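Local coordinates for protein interferon (Danio rerio, PDB 3PIV) that probably acts as a secreted antiviral cytokine, signalling by binding a cell-surface cytokine receptor as type I interferons do, at residues Val48-Lys53 and His108-Glu113; Leu57-Ile62 and Ser94-Cys99. One frame throughout, in Å; residues are numbered along the deposited sequence.

Contact 1 of 2, residues Val48-Lys53 and His108-Glu113; sequences VEDQVK and HKESYE
Asp-50 and Tyr-112 join the starts of two bundle helices, 48-66 and 111-129, near one end of the interferon fold. The phenol hydroxyl of Tyr-112 donates a hydrogen bond to Asp-50, with OH to OD1 at 2.8 Å. It comes in on the anti side of the carboxylate, 18° out of its plane. The two side chains cross at about a right angle, and carboxylate and ring planes are 64° apart, with OD1 lying at the edge of the ring. Asp-50 CB also lies 3.8 Å from Tyr-112 CE2.

In this all-helical cytokine bundle, Tyr-112 occupies the first turn of its helix, two residues beyond the N-cap position Glu-110. Its CG sits between the backbone N and the carbonyl carbon (chi1 57°), which sends the ring toward helix 48-66. Glu-110 CB lies over one ring face, 3.5 Å above the plane and offset toward the rim. The extended chain of Lys-53 passes the hydroxyl, its CD 3.5 Å from Tyr-112 OH, and its NZ goes on to a weak hydrogen bond with Ala-104 O. Glu-110 OE2 stays 4.8 Å from Asp-50 OD1; Lys-53 NZ, 6.3 Å from Glu-110 OE2, may partly offset the like charges.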
ATOM      1  N   VAL A  48      12.166 -11.694   8.549  1.00 25.52           N
ATOM      2  CA  VAL A  48      11.971 -11.525   7.117  1.00 26.98           C
ATOM      3  C   VAL A  48      10.664 -12.150   6.609  1.00 24.85           C
ATOM      4  O   VAL A  48       9.952 -11.534   5.824  1.00 27.34           O
ATOM      5  CB  VAL A  48      13.188 -12.033   6.303  1.00 26.90           C
ATOM      6  CG1 VAL A  48      13.645 -13.365   6.832  1.00 32.90           C
ATOM      7  CG2 VAL A  48      12.845 -12.141   4.818  1.00 25.01           C
ATOM      8  N   GLU A  49      10.336 -13.345   7.075  1.00 28.55           N
ATOM      9  CA  GLU A  49       9.109 -14.006   6.643  1.00 27.15           C
ATOM     10  C   GLU A  49       7.904 -13.125   6.914  1.00 27.81           C
ATOM     11  O   GLU A  49       6.983 -13.032   6.092  1.00 22.49           O
ATOM     12  CB  GLU A  49       8.934 -15.354   7.341  1.00 26.84           C
ATOM     13  CG  GLU A  49      10.000 -16.377   6.974  1.00 36.95           C
ATOM     14  CD  GLU A  49       9.508 -17.812   7.111  1.00 43.72           C
ATOM     15  OE1 GLU A  49       8.379 -18.020   7.621  1.00 41.26           O
ATOM     16  OE2 GLU A  49      10.250 -18.737   6.703  1.00 48.11           O
ATOM     17  N   ASP A  50       7.922 -12.472   8.070  1.00 26.95           N
ATOM     18  CA  ASP A  50       6.836 -11.598   8.468  1.00 23.42           C
ATOM     19  C   ASP A  50       6.833 -10.322   7.641  1.00 24.73           C
ATOM     20  O   ASP A  50       5.775  -9.784   7.302  1.00 20.75           O
ATOM     21  CB  ASP A  50       6.941 -11.274   9.953  1.00 27.60           C
ATOM     22  CG  ASP A  50       6.666 -12.472  10.815  1.00 28.81           C
ATOM     23  OD1 ASP A  50       5.637 -13.128  10.575  1.00 31.10           O
ATOM     24  OD2 ASP A  50       7.473 -12.765  11.719  1.00 32.09           O
ATOM     25  N   GLN A  51       8.020  -9.841   7.304  1.00 25.56           N
ATOM     26  CA  GLN A  51       8.114  -8.632   6.495  1.00 25.94           C
ATOM     27  C   GLN A  51       7.474  -8.826   5.120  1.00 18.89           C
ATOM     28  O   GLN A  51       6.720  -7.975   4.649  1.00 16.79           O
ATOM     29  CB  GLN A  51       9.574  -8.163   6.386  1.00 22.57           C
ATOM     30  CG  GLN A  51      10.123  -7.644   7.722  1.00 23.22           C
ATOM     31  CD  GLN A  51      11.605  -7.309   7.665  1.00 27.58           C
ATOM     32  OE1 GLN A  51      12.404  -8.046   7.079  1.00 24.59           O
ATOM     33  NE2 GLN A  51      11.978  -6.185   8.274  1.00 28.58           N
ATOM     34  N   VAL A  52       7.797  -9.943   4.478  1.00 18.42           N
ATOM     35  CA  VAL A  52       7.276 -10.260   3.157  1.00 15.58           C
ATOM     36  C   VAL A  52       5.764 -10.492   3.176  1.00 17.52           C
ATOM     37  O   VAL A  52       5.056 -10.037   2.286  1.00 21.48           O
ATOM     38  CB  VAL A  52       7.963 -11.499   2.581  1.00 21.67           C
ATOM     39  CG1 VAL A  52       7.320 -11.901   1.244  1.00 19.95           C
ATOM     40  CG2 VAL A  52       9.469 -11.240   2.422  1.00 19.02           C
ATOM     41  N   LYS A  53       5.276 -11.211   4.183  1.00 18.38           N
ATOM     42  CA  LYS A  53       3.848 -11.431   4.333  1.00 19.03           C
ATOM     43  C   LYS A  53       3.163 -10.091   4.473  1.00 17.82           C
ATOM     44  O   LYS A  53       2.103  -9.876   3.906  1.00 14.61           O
ATOM     45  CB  LYS A  53       3.548 -12.269   5.570  1.00 22.38           C
ATOM     46  CG  LYS A  53       4.012 -13.715   5.495  1.00 23.52           C
ATOM     47  CD  LYS A  53       3.418 -14.487   6.651  1.00 28.60           C
ATOM     48  CE  LYS A  53       4.132 -15.803   6.878  1.00 32.85           C
ATOM     49  NZ  LYS A  53       3.243 -16.735   7.647  1.00 44.81           N
ATOM     50  N   HIS A 108      -1.609 -18.127  15.583  1.00 37.77           N
ATOM     51  CA  HIS A 108      -2.699 -17.160  15.650  1.00 34.76           C
ATOM     52  C   HIS A 108      -2.533 -16.144  14.532  1.00 35.29           C
ATOM     53  O   HIS A 108      -1.420 -15.926  14.056  1.00 37.88           O
ATOM     54  CB  HIS A 108      -2.693 -16.427  16.994  1.00 38.08           C
ATOM     55  CG  HIS A 108      -2.636 -17.329  18.192  1.00 37.91           C
ATOM     56  ND1 HIS A 108      -1.564 -17.346  19.056  1.00 38.75           N
ATOM     57  CD2 HIS A 108      -3.528 -18.228  18.676  1.00 41.02           C
ATOM     58  CE1 HIS A 108      -1.793 -18.222  20.022  1.00 38.91           C
ATOM     59  NE2 HIS A 108      -2.975 -18.770  19.814  1.00 36.70           N
ATOM     60  N   LYS A 109      -3.629 -15.518  14.118  1.00 33.46           N
ATOM     61  CA  LYS A 109      -3.532 -14.418  13.164  1.00 32.13           C
ATOM     62  C   LYS A 109      -2.515 -13.410  13.697  1.00 31.19           C
ATOM     63  O   LYS A 109      -2.572 -13.012  14.864  1.00 27.59           O
ATOM     64  CB  LYS A 109      -4.892 -13.749  12.944  1.00 31.26           C
ATOM     65  CG  LYS A 109      -5.008 -13.043  11.597  1.00 28.63           C
ATOM     66  CD  LYS A 109      -6.225 -12.124  11.525  1.00 31.05           C
ATOM     67  CE  LYS A 109      -7.522 -12.903  11.611  1.00 31.44           C
ATOM     68  NZ  LYS A 109      -8.665 -12.132  11.029  1.00 29.17           N
ATOM     69  N   GLU A 110      -1.555 -13.031  12.861  1.00 34.90           N
ATOM     70  CA  GLU A 110      -0.520 -12.096  13.288  1.00 26.39           C
ATOM     71  C   GLU A 110      -1.142 -10.728  13.546  1.00 28.42           C
ATOM     72  O   GLU A 110      -2.094 -10.319  12.870  1.00 23.48           O
ATOM     73  CB  GLU A 110       0.588 -11.990  12.235  1.00 27.25           C
ATOM     74  CG  GLU A 110       1.461 -13.233  12.107  1.00 34.94           C
ATOM     75  CD  GLU A 110       2.153 -13.627  13.420  1.00 48.96           C
ATOM     76  OE1 GLU A 110       2.452 -12.731  14.249  1.00 46.62           O
ATOM     77  OE2 GLU A 110       2.400 -14.842  13.618  1.00 53.51           O
ATOM     78  N   SER A 111      -0.610 -10.017  14.526  1.00 22.53           N
ATOM     79  CA  SER A 111      -1.159  -8.719  14.860  1.00 24.60           C
ATOM     80  C   SER A 111      -0.960  -7.722  13.715  1.00 20.20           C
ATOM     81  O   SER A 111      -1.745  -6.790  13.554  1.00 26.54           O
ATOM     82  CB  SER A 111      -0.522  -8.189  16.143  1.00 24.23           C
ATOM     83  OG  SER A 111       0.856  -7.949  15.949  1.00 31.38           O
ATOM     84  N   TYR A 112       0.073  -7.914  12.905  1.00 17.85           N
ATOM     85  CA  TYR A 112       0.273  -6.991  11.793  1.00 20.35           C
ATOM     86  C   TYR A 112      -0.830  -7.091  10.737  1.00 20.27           C
ATOM     87  O   TYR A 112      -1.237  -6.081  10.177  1.00 19.02           O
ATOM     88  CB  TYR A 112       1.675  -7.088  11.182  1.00 18.68           C
ATOM     89  CG  TYR A 112       2.105  -8.449  10.670  1.00 17.94           C
ATOM     90  CD1 TYR A 112       1.658  -8.933   9.440  1.00 18.80           C
ATOM     91  CD2 TYR A 112       2.998  -9.229  11.398  1.00 19.09           C
ATOM     92  CE1 TYR A 112       2.081 -10.171   8.968  1.00 20.81           C
ATOM     93  CE2 TYR A 112       3.415 -10.456  10.943  1.00 22.46           C
ATOM     94  CZ  TYR A 112       2.958 -10.927   9.726  1.00 23.45           C
ATOM     95  OH  TYR A 112       3.385 -12.160   9.283  1.00 18.35           O
ATOM     96  N   GLU A 113      -1.331  -8.298  10.487  1.00 19.52           N
ATOM     97  CA  GLU A 113      -2.443  -8.465   9.546  1.00 18.92           C
ATOM     98  C   GLU A 113      -3.713  -7.798  10.069  1.00 20.79           C
ATOM     99  O   GLU A 113      -4.433  -7.126   9.334  1.00 20.67           O
ATOM    100  CB  GLU A 113      -2.704  -9.948   9.262  1.00 20.64           C
ATOM    101  CG  GLU A 113      -3.930 -10.187   8.379  1.00 21.04           C
ATOM    102  CD  GLU A 113      -4.181 -11.660   8.080  1.00 24.13           C
ATOM    103  OE1 GLU A 113      -3.242 -12.471   8.209  1.00 31.87           O
ATOM    104  OE2 GLU A 113      -5.318 -12.002   7.702  1.00 32.07           O
TER

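Contact 2 of 2, residues Leu57-Ile62 and Ser94-Cys99; sequences LTLDHI and SDLKEC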
ATOM      1  N   LEU A  57       0.333  -8.307   2.110  1.00 12.41           N
ATOM      2  CA  LEU A  57      -0.912  -7.824   2.693  1.00 12.92           C
ATOM      3  C   LEU A  57      -1.159  -6.365   2.347  1.00 14.91           C
ATOM      4  O   LEU A  57      -2.236  -6.013   1.874  1.00 15.88           O
ATOM      5  CB  LEU A  57      -0.914  -7.994   4.219  1.00 19.13           C
ATOM      6  CG  LEU A  57      -1.101  -9.414   4.751  1.00 16.44           C
ATOM      7  CD1 LEU A  57      -0.895  -9.411   6.228  1.00 16.53           C
ATOM      8  CD2 LEU A  57      -2.494  -9.980   4.376  1.00 17.78           C
ATOM      9  N   THR A  58      -0.151  -5.527   2.575  1.00 10.99           N
ATOM     10  CA  THR A  58      -0.272  -4.100   2.330  1.00 14.92           C
ATOM     11  C   THR A  58      -0.435  -3.754   0.839  1.00 14.30           C
ATOM     12  O   THR A  58      -1.273  -2.917   0.470  1.00 14.71           O
ATOM     13  CB  THR A  58       0.916  -3.315   2.958  1.00 12.42           C
ATOM     14  OG1 THR A  58       1.149  -3.788   4.294  1.00 12.85           O
ATOM     15  CG2 THR A  58       0.580  -1.849   3.013  1.00 13.30           C
ATOM     16  N   LEU A  59       0.355  -4.397  -0.015  1.00 13.58           N
ATOM     17  CA  LEU A  59       0.213  -4.183  -1.447  1.00 13.97           C
ATOM     18  C   LEU A  59      -1.222  -4.476  -1.864  1.00 11.02           C
ATOM     19  O   LEU A  59      -1.840  -3.736  -2.626  1.00 13.45           O
ATOM     20  CB  LEU A  59       1.182  -5.084  -2.233  1.00 13.01           C
ATOM     21  CG  LEU A  59       2.670  -4.692  -2.258  1.00 14.00           C
ATOM     22  CD1 LEU A  59       3.470  -5.854  -2.787  1.00 16.07           C
ATOM     23  CD2 LEU A  59       2.945  -3.433  -3.095  1.00 12.48           C
ATOM     24  N   ASP A  60      -1.761  -5.563  -1.350  1.00 10.55           N
ATOM     25  CA  ASP A  60      -3.075  -5.985  -1.796  1.00 15.36           C
ATOM     26  C   ASP A  60      -4.134  -5.013  -1.300  1.00 12.17           C
ATOM     27  O   ASP A  60      -5.105  -4.750  -2.007  1.00 11.87           O
ATOM     28  CB  ASP A  60      -3.381  -7.414  -1.357  1.00 12.90           C
ATOM     29  CG  ASP A  60      -2.656  -8.469  -2.197  1.00 16.79           C
ATOM     30  OD1 ASP A  60      -2.000  -8.140  -3.201  1.00 14.73           O
ATOM     31  OD2 ASP A  60      -2.741  -9.654  -1.830  1.00 19.08           O
ATOM     32  N   HIS A  61      -3.914  -4.445  -0.114  1.00 12.22           N
ATOM     33  CA  HIS A  61      -4.838  -3.472   0.454  1.00 10.56           C
ATOM     34  C   HIS A  61      -4.830  -2.187  -0.345  1.00 12.53           C
ATOM     35  O   HIS A  61      -5.873  -1.595  -0.594  1.00 13.31           O
ATOM     36  CB  HIS A  61      -4.494  -3.170   1.926  1.00 13.84           C
ATOM     37  CG  HIS A  61      -5.068  -4.162   2.890  1.00 15.20           C
ATOM     38  ND1 HIS A  61      -4.309  -4.807   3.847  1.00 15.98           N
ATOM     39  CD2 HIS A  61      -6.325  -4.643   3.023  1.00 15.06           C
ATOM     40  CE1 HIS A  61      -5.081  -5.628   4.537  1.00 16.98           C
ATOM     41  NE2 HIS A  61      -6.307  -5.562   4.040  1.00 16.84           N
ATOM     42  N   ILE A  62      -3.641  -1.742  -0.733  1.00 13.94           N
ATOM     43  CA  ILE A  62      -3.525  -0.539  -1.547  1.00 11.32           C
ATOM     44  C   ILE A  62      -4.201  -0.758  -2.901  1.00 12.81           C
ATOM     45  O   ILE A  62      -4.943   0.090  -3.374  1.00 12.90           O
ATOM     46  CB  ILE A  62      -2.052  -0.151  -1.765  1.00 11.33           C
ATOM     47  CG1 ILE A  62      -1.432   0.338  -0.447  1.00 10.02           C
ATOM     48  CG2 ILE A  62      -1.944   0.913  -2.842  1.00  9.14           C
ATOM     49  CD1 ILE A  62       0.104   0.515  -0.501  1.00 13.97           C
ATOM     50  N   SER A  94       2.064 -10.414  -6.600  1.00 18.03           N
ATOM     51  CA  SER A  94       1.956 -11.788  -7.079  1.00 22.30           C
ATOM     52  C   SER A  94       3.301 -12.564  -7.026  1.00 21.10           C
ATOM     53  O   SER A  94       3.316 -13.755  -6.761  1.00 21.71           O
ATOM     54  CB  SER A  94       1.379 -11.808  -8.493  1.00 18.88           C
ATOM     55  OG  SER A  94       1.571 -13.084  -9.056  1.00 22.06           O
ATOM     56  N   ASP A  95       4.418 -11.895  -7.287  1.00 20.09           N
ATOM     57  CA  ASP A  95       5.729 -12.535  -7.114  1.00 25.56           C
ATOM     58  C   ASP A  95       6.040 -12.888  -5.657  1.00 26.11           C
ATOM     59  O   ASP A  95       6.473 -14.001  -5.364  1.00 28.51           O
ATOM     60  CB  ASP A  95       6.848 -11.662  -7.693  1.00 26.01           C
ATOM     61  CG  ASP A  95       6.731 -11.484  -9.201  1.00 24.89           C
ATOM     62  OD1 ASP A  95       5.965 -12.236  -9.825  1.00 28.83           O
ATOM     63  OD2 ASP A  95       7.397 -10.589  -9.756  1.00 30.75           O
ATOM     64  N   LEU A  96       5.834 -11.932  -4.750  1.00 22.15           N
ATOM     65  CA  LEU A  96       6.052 -12.155  -3.319  1.00 22.78           C
ATOM     66  C   LEU A  96       5.177 -13.259  -2.740  1.00 23.47           C
ATOM     67  O   LEU A  96       5.592 -13.968  -1.817  1.00 18.67           O
ATOM     68  CB  LEU A  96       5.840 -10.856  -2.525  1.00 19.33           C
ATOM     69  CG  LEU A  96       6.940  -9.814  -2.744  1.00 24.10           C
ATOM     70  CD1 LEU A  96       6.559  -8.463  -2.179  1.00 16.50           C
ATOM     71  CD2 LEU A  96       8.247 -10.308  -2.134  1.00 24.11           C
ATOM     72  N   LYS A  97       3.964 -13.402  -3.272  1.00 19.36           N
ATOM     73  CA  LYS A  97       3.066 -14.459  -2.818  1.00 21.61           C
ATOM     74  C   LYS A  97       3.720 -15.825  -3.015  1.00 21.99           C
ATOM     75  O   LYS A  97       3.441 -16.778  -2.296  1.00 20.77           O
ATOM     76  CB  LYS A  97       1.736 -14.410  -3.575  1.00 18.48           C
ATOM     77  CG  LYS A  97       0.773 -13.334  -3.099  1.00 18.48           C
ATOM     78  CD  LYS A  97      -0.423 -13.233  -4.041  1.00 22.54           C
ATOM     79  CE  LYS A  97      -1.647 -12.625  -3.372  1.00 18.15           C
ATOM     80  NZ  LYS A  97      -1.511 -11.178  -3.354  1.00 22.46           N
ATOM     81  N   GLU A  98       4.591 -15.919  -4.005  1.00 22.95           N
ATOM     82  CA  GLU A  98       5.309 -17.163  -4.216  1.00 30.61           C
ATOM     83  C   GLU A  98       6.141 -17.519  -2.967  1.00 28.33           C
ATOM     84  O   GLU A  98       6.076 -18.642  -2.474  1.00 25.95           O
ATOM     85  CB  GLU A  98       6.163 -17.082  -5.482  1.00 28.83           C
ATOM     86  CG  GLU A  98       6.974 -18.326  -5.774  1.00 40.78           C
ATOM     87  CD  GLU A  98       7.889 -18.151  -6.975  1.00 46.87           C
ATOM     88  OE1 GLU A  98       7.379 -18.190  -8.120  1.00 50.02           O
ATOM     89  OE2 GLU A  98       9.114 -17.967  -6.772  1.00 45.56           O
ATOM     90  N   CYS A  99       6.891 -16.557  -2.435  1.00 25.70           N
ATOM     91  CA  CYS A  99       7.666 -16.820  -1.230  1.00 24.15           C
ATOM     92  C   CYS A  99       6.767 -17.136  -0.056  1.00 26.10           C
ATOM     93  O   CYS A  99       7.068 -18.021   0.731  1.00 32.41           O
ATOM     94  CB  CYS A  99       8.569 -15.639  -0.879  1.00 24.86           C
ATOM     95  SG  CYS A  99       9.528 -15.007  -2.257  1.00 32.06           S
TER
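Lys-97 reaches from helix 79-101 to Asp-60 on helix 48-66, the two side chains approaching from opposite directions. At its root, CB does not aim at the partner segment; the chain beyond it, which also touches Val-56, carries the end closer. CG and CD continue nearly extended. CE is the first atom to meet Asp-60, 3.5 Å from its OD2. There the chain bends (chi4 81°), turning NZ onto the carboxylate. NZ donates to OD2 in a salt bridge modelled at 2.5 Å, a very short separation best treated with caution. The second oxygen is also near, with Lys-97 NZ 3.1 Å from Asp-60 OD1, so the ammonium leans on the carboxylate unequally. Ser-93, just before the segment, links both groups: its OG hydrogen-bonds Asp-60 OD1 and takes part in a weak bond with Lys-97 NZ.

Beside this polar bridge lies an apolar one. Leu-59 and Leu-96 point toward each other and cross at about a right angle, touching methyl to methyl with CD1 of Leu-59 4.1 Å from CD1 of Leu-96. Both are buried; Met-151 of helix 134-158 packs on Leu-59, while Trp-6 and Val-52 adjoin Leu-96. With a buried leucine contact and a salt bridge nearer the surface, this antiparallel pair of helices forms part of the helical bundle of the type I interferon fold.

Overall arrangement
Helix 48-66 is the element common to both contacts: its first turns meet the start of helix 111-129 in contact 1, and its middle meets the later part of helix 79-101 in contact 2. The centres lie about 12 Å apart, and the groups touch, with Glu-113 CB 3.6 Å from Leu-57 CD1 and Val-52 CG1 3.8 Å from Leu-96 CD2. Along the chain, contact 2 is nested within the loop that contact 1 closes, and helices 79-101 and 111-129 follow one another. One helix is thus joined to two successive neighbours, uniting three members of the bundle, while the disulfide Cys-4–Cys-99 ties the N-terminal segment to helix 79-101.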